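Local coordinates for DNA-3-methyladenine glycosidase (Bacillus halodurans, PDB 2H56), which belongs to the HhH-GPD superfamily of base excision DNA repair proteins, built mainly of helices around a helix-hairpin-helix motif, at residues Asp30-Gln35 with Ser222-Leu227; Pro51-Val56 with Ala71-Val76; Phe154-Phe157 with Asp163-Ser166. All blocks are in the same frame, centred on the assembly; numbering follows the deposited sequence.

Interaction 1. Residues Asp30-Gln35 with Ser222-Leu227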
loop_
_atom_site.group_PDB
_atom_site.type_symbol
_atom_site.label_atom_id
_atom_site.label_comp_id
_atom_site.label_asym_id
_atom_site.label_seq_id
_atom_site.Cartn_x
_atom_site.Cartn_y
_atom_site.Cartn_z
ATOM N N ASP A 30 -23.383 -3.035 3.309
ATOM C CA ASP A 30 -23.012 -1.616 3.433
ATOM C C ASP A 30 -23.601 -0.779 2.268
ATOM O O ASP A 30 -22.975 -0.625 1.230
ATOM C CB ASP A 30 -21.485 -1.531 3.387
ATOM C CG ASP A 30 -20.941 -0.175 3.807
ATOM O OD1 ASP A 30 -21.708 0.824 3.750
ATOM O OD2 ASP A 30 -19.733 -0.135 4.208
ATOM N N SER A 31 -24.787 -0.223 2.439
ATOM C CA SER A 31 -25.411 0.550 1.369
ATOM C C SER A 31 -24.817 1.920 1.108
ATOM O O SER A 31 -25.016 2.481 0.043
ATOM C CB SER A 31 -26.891 0.723 1.643
ATOM O OG SER A 31 -27.534 -0.474 1.322
ATOM N N ARG A 32 -24.154 2.486 2.100
ATOM C CA ARG A 32 -23.484 3.761 1.928
ATOM C C ARG A 32 -22.354 3.564 0.957
ATOM O O ARG A 32 -22.151 4.379 0.059
ATOM C CB ARG A 32 -22.913 4.282 3.255
ATOM C CG ARG A 32 -23.956 4.677 4.245
ATOM C CD ARG A 32 -23.379 5.246 5.543
ATOM N NE ARG A 32 -22.996 6.637 5.339
ATOM C CZ ARG A 32 -23.642 7.690 5.819
ATOM N NH1 ARG A 32 -24.725 7.553 6.564
ATOM N NH2 ARG A 32 -23.184 8.900 5.550
ATOM N N LEU A 33 -21.611 2.480 1.157
ATOM C CA LEU A 33 -20.508 2.142 0.256
ATOM C C LEU A 33 -21.047 1.851 -1.139
ATOM O O LEU A 33 -20.461 2.272 -2.138
ATOM C CB LEU A 33 -19.681 0.973 0.806
ATOM C CG LEU A 33 -18.392 0.624 0.057
ATOM C CD1 LEU A 33 -17.488 1.839 0.019
ATOM C CD2 LEU A 33 -17.692 -0.634 0.660
ATOM N N PHE A 34 -22.195 1.187 -1.206
ATOM C CA PHE A 34 -22.822 0.925 -2.483
ATOM C C PHE A 34 -23.191 2.211 -3.233
ATOM O O PHE A 34 -22.936 2.317 -4.439
ATOM C CB PHE A 34 -24.083 0.084 -2.287
ATOM C CG PHE A 34 -24.848 -0.158 -3.567
ATOM C CD1 PHE A 34 -24.534 -1.220 -4.385
ATOM C CD2 PHE A 34 -25.833 0.710 -3.971
ATOM C CE1 PHE A 34 -25.226 -1.427 -5.558
ATOM C CE2 PHE A 34 -26.512 0.508 -5.148
ATOM C CZ PHE A 34 -26.207 -0.565 -5.936
ATOM N N GLN A 35 -23.862 3.137 -2.536
ATOM C CA GLN A 35 -24.236 4.442 -3.102
ATOM C C GLN A 35 -22.992 5.176 -3.652
ATOM O O GLN A 35 -23.032 5.785 -4.721
ATOM C CB GLN A 35 -24.969 5.303 -2.055
ATOM C CG GLN A 35 -26.416 4.887 -1.817
ATOM C CD GLN A 35 -27.152 5.742 -0.787
ATOM O OE1 GLN A 35 -27.945 6.608 -1.151
ATOM N NE2 GLN A 35 -26.904 5.495 0.502
ATOM N N SER A 222 -19.378 15.786 2.729
ATOM C CA SER A 222 -19.614 14.398 3.101
ATOM C C SER A 222 -20.317 13.662 1.946
ATOM O O SER A 222 -20.750 14.298 0.974
ATOM C CB SER A 222 -20.514 14.398 4.338
ATOM N N LEU A 223 -20.458 12.336 2.060
ATOM C CA LEU A 223 -21.251 11.555 1.092
ATOM C C LEU A 223 -22.657 12.113 0.962
ATOM O O LEU A 223 -23.264 12.069 -0.107
ATOM C CB LEU A 223 -21.365 10.093 1.502
ATOM C CG LEU A 223 -22.426 9.266 0.730
ATOM C CD1 LEU A 223 -22.087 9.238 -0.750
ATOM C CD2 LEU A 223 -22.584 7.829 1.272
ATOM N N GLU A 224 -23.179 12.610 2.076
ATOM C CA GLU A 224 -24.504 13.199 2.112
ATOM C C GLU A 224 -24.654 14.317 1.072
ATOM O O GLU A 224 -25.623 14.296 0.295
ATOM C CB GLU A 224 -24.823 13.704 3.529
ATOM C CG GLU A 224 -25.158 12.574 4.532
ATOM C CD GLU A 224 -23.957 12.078 5.330
ATOM O OE1 GLU A 224 -22.852 11.946 4.754
ATOM O OE2 GLU A 224 -24.119 11.808 6.543
ATOM N N GLU A 225 -23.691 15.254 1.045
ATOM C CA GLU A 225 -23.698 16.390 0.091
ATOM C C GLU A 225 -23.729 15.931 -1.376
ATOM O O GLU A 225 -24.515 16.435 -2.181
ATOM C CB GLU A 225 -22.492 17.311 0.328
ATOM N N LEU A 226 -22.878 14.959 -1.699
ATOM C CA LEU A 226 -22.779 14.386 -3.050
ATOM C C LEU A 226 -24.124 13.846 -3.564
ATOM O O LEU A 226 -24.447 13.961 -4.760
ATOM C CB LEU A 226 -21.741 13.251 -3.049
ATOM C CG LEU A 226 -21.510 12.529 -4.380
ATOM C CD1 LEU A 226 -20.857 13.523 -5.352
ATOM C CD2 LEU A 226 -20.672 11.252 -4.199
ATOM N N LEU A 227 -24.904 13.262 -2.656
ATOM C CA LEU A 227 -26.231 12.770 -2.989
ATOM C C LEU A 227 -27.246 13.898 -3.037
ATOM O O LEU A 227 -28.335 13.775 -2.471
ATOM C CB LEU A 227 -26.679 11.703 -1.985
ATOM C CG LEU A 227 -25.751 10.502 -1.809
ATOM C CD1 LEU A 227 -26.385 9.488 -0.870
ATOM C CD2 LEU A 227 -25.381 9.860 -3.138
#
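Arg-32 and Glu-224 bring their side chains together at a slant, with the guanidinium and carboxylate planes turned 72° apart, so the two charged groups do not meet as a coplanar pair joined by two parallel bonds. NH2 alone bridges to Glu-224, lying 3.2 Å from OE1, which sits near the guanidinium plane at its edge. The companion bond from NH2 to OE2 is weak, also 3.2 Å. A bend at chi3 (80°) swings the arginine tip across to the acid, while its NE donates to the carbonyl of Leu-179 in helix 170-180.

Leu-223 points toward residues 30-35, its CD2 4.1 Å from Arg-32 CB. One turn further along helix 31-40, the extended Gln-35 crosses Leu-227 at about a right angle, its amide carbon CD 3.8 Å from Leu-227 CD1.

Within 30-35, Asp-30 starts helix 31-40 as its N-cap: OD1 accepts from Leu-33 N at 3.1 Å, met from above the carboxylate plane, and OD2 is hydrogen-bonded to Tyr-180 and Trp-198. What results is a surface contact in which a peripheral salt bridge and leucine contacts tie the short C-terminal helix 223-226 to the N-terminal turn of helix 31-40.

Interaction 2. Residues Pro51-Val56 with Ala71-Val76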
loop_
_atom_site.group_PDB
_atom_site.type_symbol
_atom_site.label_atom_id
_atom_site.label_comp_id
_atom_site.label_asym_id
_atom_site.label_seq_id
_atom_site.Cartn_x
_atom_site.Cartn_y
_atom_site.Cartn_z
ATOM N N PRO A 51 8.843 -8.425 -5.872
ATOM C CA PRO A 51 8.732 -8.107 -4.456
ATOM C C PRO A 51 9.974 -7.481 -3.831
ATOM O O PRO A 51 9.877 -6.488 -3.112
ATOM C CB PRO A 51 8.507 -9.467 -3.814
ATOM C CG PRO A 51 7.969 -10.305 -4.887
ATOM C CD PRO A 51 8.526 -9.832 -6.160
ATOM N N PHE A 52 11.134 -8.067 -4.061
ATOM C CA PHE A 52 12.324 -7.515 -3.472
ATOM C C PHE A 52 12.548 -6.091 -3.957
ATOM O O PHE A 52 12.880 -5.215 -3.182
ATOM C CB PHE A 52 13.530 -8.369 -3.821
ATOM C CG PHE A 52 14.830 -7.691 -3.588
ATOM C CD1 PHE A 52 15.282 -7.485 -2.309
ATOM C CD2 PHE A 52 15.604 -7.246 -4.665
ATOM C CE1 PHE A 52 16.492 -6.837 -2.099
ATOM C CE2 PHE A 52 16.824 -6.603 -4.457
ATOM C CZ PHE A 52 17.261 -6.401 -3.177
ATOM N N GLN A 53 12.367 -5.874 -5.251
ATOM C CA GLN A 53 12.531 -4.559 -5.853
ATOM C C GLN A 53 11.597 -3.556 -5.187
ATOM O O GLN A 53 11.993 -2.455 -4.847
ATOM C CB GLN A 53 12.256 -4.675 -7.350
ATOM C CG GLN A 53 12.505 -3.422 -8.170
ATOM C CD GLN A 53 11.354 -2.431 -8.084
ATOM O OE1 GLN A 53 10.181 -2.797 -8.229
ATOM N NE2 GLN A 53 11.688 -1.164 -7.850
ATOM N N SER A 54 10.358 -3.966 -4.982
ATOM C CA SER A 54 9.371 -3.144 -4.291
ATOM C C SER A 54 9.755 -2.743 -2.907
ATOM O O SER A 54 9.499 -1.617 -2.526
ATOM C CB SER A 54 8.061 -3.892 -4.192
ATOM O OG SER A 54 7.568 -4.024 -5.488
ATOM N N LEU A 55 10.322 -3.657 -2.130
ATOM C CA LEU A 55 10.690 -3.305 -0.759
ATOM C C LEU A 55 11.787 -2.236 -0.777
ATOM O O LEU A 55 11.752 -1.273 -0.013
ATOM C CB LEU A 55 11.156 -4.530 0.024
ATOM C CG LEU A 55 10.082 -5.361 0.708
ATOM C CD1 LEU A 55 10.660 -6.638 1.305
ATOM C CD2 LEU A 55 9.443 -4.489 1.790
ATOM N N VAL A 56 12.762 -2.407 -1.660
ATOM C CA VAL A 56 13.855 -1.472 -1.736
ATOM C C VAL A 56 13.334 -0.096 -2.158
ATOM O O VAL A 56 13.613 0.903 -1.517
ATOM C CB VAL A 56 14.934 -1.975 -2.700
ATOM C CG1 VAL A 56 16.004 -0.924 -2.869
ATOM C CG2 VAL A 56 15.503 -3.285 -2.178
ATOM N N ALA A 71 14.547 10.322 -8.495
ATOM C CA ALA A 71 15.934 10.688 -8.802
ATOM C C ALA A 71 16.939 9.735 -8.128
ATOM O O ALA A 71 17.866 9.250 -8.770
ATOM C CB ALA A 71 16.201 12.132 -8.364
ATOM N N ILE A 72 16.739 9.464 -6.838
ATOM C CA ILE A 72 17.696 8.669 -6.075
ATOM C C ILE A 72 17.662 7.237 -6.541
ATOM O O ILE A 72 18.683 6.611 -6.760
ATOM C CB ILE A 72 17.390 8.692 -4.601
ATOM C CG1 ILE A 72 17.598 10.104 -4.056
ATOM C CG2 ILE A 72 18.250 7.664 -3.876
ATOM C CD1 ILE A 72 17.078 10.280 -2.650
ATOM N N TYR A 73 16.467 6.721 -6.720
ATOM C CA TYR A 73 16.324 5.352 -7.181
ATOM C C TYR A 73 16.905 5.178 -8.589
ATOM O O TYR A 73 17.529 4.173 -8.888
ATOM C CB TYR A 73 14.865 4.933 -7.152
ATOM C CG TYR A 73 14.700 3.469 -7.436
ATOM C CD1 TYR A 73 14.724 2.537 -6.409
ATOM C CD2 TYR A 73 14.551 3.020 -8.734
ATOM C CE1 TYR A 73 14.583 1.214 -6.671
ATOM C CE2 TYR A 73 14.417 1.701 -9.000
ATOM C CZ TYR A 73 14.436 0.801 -7.976
ATOM O OH TYR A 73 14.332 -0.515 -8.267
ATOM N N GLY A 74 16.715 6.165 -9.451
ATOM C CA GLY A 74 17.315 6.108 -10.785
ATOM C C GLY A 74 18.808 5.892 -10.716
ATOM O O GLY A 74 19.374 5.144 -11.506
ATOM N N ARG A 75 19.447 6.534 -9.743
ATOM C CA ARG A 75 20.876 6.428 -9.604
ATOM C C ARG A 75 21.287 5.096 -8.987
ATOM O O ARG A 75 22.352 4.593 -9.308
ATOM C CB ARG A 75 21.426 7.601 -8.805
ATOM C CG ARG A 75 21.426 8.911 -9.574
ATOM C CD ARG A 75 22.184 9.952 -8.817
ATOM N NE ARG A 75 21.540 10.386 -7.568
ATOM C CZ ARG A 75 20.587 11.317 -7.508
ATOM N NH1 ARG A 75 20.125 11.878 -8.622
ATOM N NH2 ARG A 75 20.076 11.684 -6.343
ATOM N N VAL A 76 20.457 4.505 -8.130
ATOM C CA VAL A 76 20.759 3.179 -7.618
ATOM C C VAL A 76 20.732 2.184 -8.776
ATOM O O VAL A 76 21.640 1.324 -8.909
ATOM C CB VAL A 76 19.806 2.713 -6.500
ATOM C CG1 VAL A 76 20.258 1.393 -6.001
ATOM C CG2 VAL A 76 19.751 3.716 -5.336
#
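Gln-53 on helix 51-61 reaches Tyr-73 on helix 66-80, a contact between two neighbouring helices of the largely helical HhH-GPD fold. Helix 51-61 begins at Pro-51, whose carbonyl accepts from Leu-55 N. Phe-52 follows; its ring packs on Val-114, Cys-115 and Val-118 of helix 105-119, and one of its faces is covered by Val-56 CG2.

Gln-53 carries the polar part of the contact. With CG anti to the backbone N (chi1 -175°) and the chain bent at chi2 (-81°), the amide is carried round to the phenol, where NE2 donates to Tyr-73 OH at 2.8 Å. The N-H points at the oxygen with an angle of 156°, and OH lies in the amide plane. The two side chains cross at about a right angle, the amide standing nearly perpendicular to the ring, and Gln-53 CG also comes within 3.4 Å of Tyr-73 OH. The same hydroxyl has a weak hydrogen bond with Glu-77 OE2, one turn on in helix 66-80.

Ser-54 and Leu-55 belong instead to the packing against helix 148-157. Val-56, buried, points back toward helix 66-80 and sits beside the phenol, CG1 coming no nearer than 4.6 Å to Tyr-73 CE1.

Interaction 3. Residues Phe154-Phe157 with Asp163-Ser166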
loop_
_atom_site.group_PDB
_atom_site.type_symbol
_atom_site.label_atom_id
_atom_site.label_comp_id
_atom_site.label_asym_id
_atom_site.label_seq_id
_atom_site.Cartn_x
_atom_site.Cartn_y
_atom_site.Cartn_z
ATOM N N PHE A 154 2.680 -2.544 1.267
ATOM C CA PHE A 154 3.416 -3.517 0.491
ATOM C C PHE A 154 2.554 -4.699 0.130
ATOM O O PHE A 154 2.638 -5.182 -1.003
ATOM C CB PHE A 154 4.634 -4.016 1.256
ATOM C CG PHE A 154 5.447 -5.012 0.500
ATOM C CD1 PHE A 154 6.307 -4.592 -0.524
ATOM C CD2 PHE A 154 5.375 -6.362 0.812
ATOM C CE1 PHE A 154 7.053 -5.520 -1.255
ATOM C CE2 PHE A 154 6.129 -7.292 0.096
ATOM C CZ PHE A 154 6.966 -6.872 -0.937
HETATM N N MSE A 155 1.733 -5.174 1.070
HETATM C CA MSE A 155 0.911 -6.329 0.808
HETATM C C MSE A 155 -0.105 -5.977 -0.281
HETATM O O MSE A 155 -0.623 -6.866 -0.994
HETATM C CB MSE A 155 0.137 -6.774 2.056
HETATM C CG MSE A 155 0.951 -7.303 3.203
HETATM SE SE MSE A 155 -0.140 -8.166 4.578
HETATM C CE MSE A 155 -1.091 -9.481 3.441
HETATM N N MSE A 156 -0.471 -4.702 -0.377
HETATM C CA MSE A 156 -1.583 -4.388 -1.256
HETATM C C MSE A 156 -1.014 -4.169 -2.643
HETATM O O MSE A 156 -1.344 -4.880 -3.570
HETATM C CB MSE A 156 -2.362 -3.153 -0.798
HETATM C CG MSE A 156 -3.236 -3.328 0.461
HETATM SE SE MSE A 156 -4.021 -1.590 0.826
HETATM C CE MSE A 156 -5.164 -1.722 2.496
ATOM N N PHE A 157 -0.119 -3.200 -2.724
ATOM C CA PHE A 157 0.339 -2.619 -3.962
ATOM C C PHE A 157 1.522 -3.363 -4.551
ATOM O O PHE A 157 2.051 -2.969 -5.589
ATOM C CB PHE A 157 0.738 -1.164 -3.701
ATOM C CG PHE A 157 -0.413 -0.294 -3.435
ATOM C CD1 PHE A 157 -1.321 -0.029 -4.437
ATOM C CD2 PHE A 157 -0.630 0.232 -2.184
ATOM C CE1 PHE A 157 -2.432 0.784 -4.211
ATOM C CE2 PHE A 157 -1.734 1.034 -1.934
ATOM C CZ PHE A 157 -2.641 1.314 -2.958
ATOM N N ASP A 163 -7.018 -8.673 1.125
ATOM C CA ASP A 163 -7.572 -8.808 2.487
ATOM C C ASP A 163 -6.779 -7.999 3.557
ATOM O O ASP A 163 -6.447 -8.498 4.635
ATOM C CB ASP A 163 -7.592 -10.286 2.853
ATOM C CG ASP A 163 -6.187 -10.934 2.838
ATOM O OD1 ASP A 163 -5.237 -10.414 2.202
ATOM O OD2 ASP A 163 -6.045 -11.981 3.489
ATOM N N VAL A 164 -6.499 -6.746 3.226
ATOM C CA VAL A 164 -5.662 -5.858 4.016
ATOM C C VAL A 164 -6.478 -4.591 4.327
ATOM O O VAL A 164 -7.144 -4.046 3.462
ATOM C CB VAL A 164 -4.400 -5.485 3.188
ATOM C CG1 VAL A 164 -3.483 -4.498 3.945
ATOM C CG2 VAL A 164 -3.624 -6.758 2.753
ATOM N N LEU A 165 -6.448 -4.139 5.563
ATOM C CA LEU A 165 -7.093 -2.899 5.955
ATOM C C LEU A 165 -6.094 -2.071 6.798
ATOM O O LEU A 165 -5.878 -2.388 7.973
ATOM C CB LEU A 165 -8.313 -3.257 6.778
ATOM C CG LEU A 165 -9.244 -2.180 7.337
ATOM C CD1 LEU A 165 -10.100 -1.530 6.250
ATOM C CD2 LEU A 165 -10.147 -2.824 8.397
ATOM N N SER A 166 -5.446 -1.051 6.230
ATOM C CA SER A 166 -4.475 -0.336 7.029
ATOM C C SER A 166 -5.143 0.693 7.935
ATOM O O SER A 166 -5.383 1.849 7.564
ATOM C CB SER A 166 -3.396 0.326 6.204
ATOM O OG SER A 166 -2.465 0.915 7.098
#
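Val-164 wedges its two methyl groups against Met-155 and Met-156, both modelled as selenomethionine, at the end of helix 148-157. That helix is the second of the helix-hairpin-helix motif, which helix 133-141 opens, and residues 163-166 belong to the loop that runs from it to helix 170-180.

The side-chain contacts are mainly apolar, and the two branches of the valine divide them. CG2 faces Met-155, lying 3.8 Å from its CB and the same distance from its CE, because a bend at chi3 (55°) folds the end of that side chain back over the methyl. CG1, which stands anti to the valine's backbone N, meets Met-156 instead, 3.7 Å from its CG and 3.6 Å from its CE. Met-156 takes a different shape from its neighbour: beyond CG the chain is extended, and it runs obliquely up to the loop, putting its methyl at the peptide between Val-164 and Leu-165. Around this buried patch, Met-155 also packs on Ala-133, Val-136 and Ile-137 of helix 133-141, and Met-156 on Thr-203 and Cys-206 of helix 202-219.

No hydrogen bond joins the two segments directly, and the polar groups of the loop are held from its surroundings. Asp-163 OD1 makes a salt bridge with Arg-161 NE, Val-164 N donates to Thr-203 OG1, and Ser-166 OG bonds to Glu-152 OE1 one turn back in helix 148-157. Met-156 reaches furthest along the loop, its CE lying 3.8 Å from Ser-166 N.

How the interactions relate
Interactions 1 and 2 lie on opposite sides of the chain's centre, their centres about 39 Å apart, and interaction 3 sits close to that centre between them. Interactions 2 and 3 touch directly, although their centres are about 20 Å apart: Phe-154 CE1 packs 3.5 Å from Ser-54 CB and 3.6 Å from Leu-55 CG, joining the second helix of the helix-hairpin-helix motif to helix 51-61. Interactions 1 and 3 do not touch, their nearest atoms being about 9 Å apart, but Trp-198 packs on both Leu-33 and Leu-165. The loop of interaction 3 also leads into helix 170-180, against which interaction 1 rests.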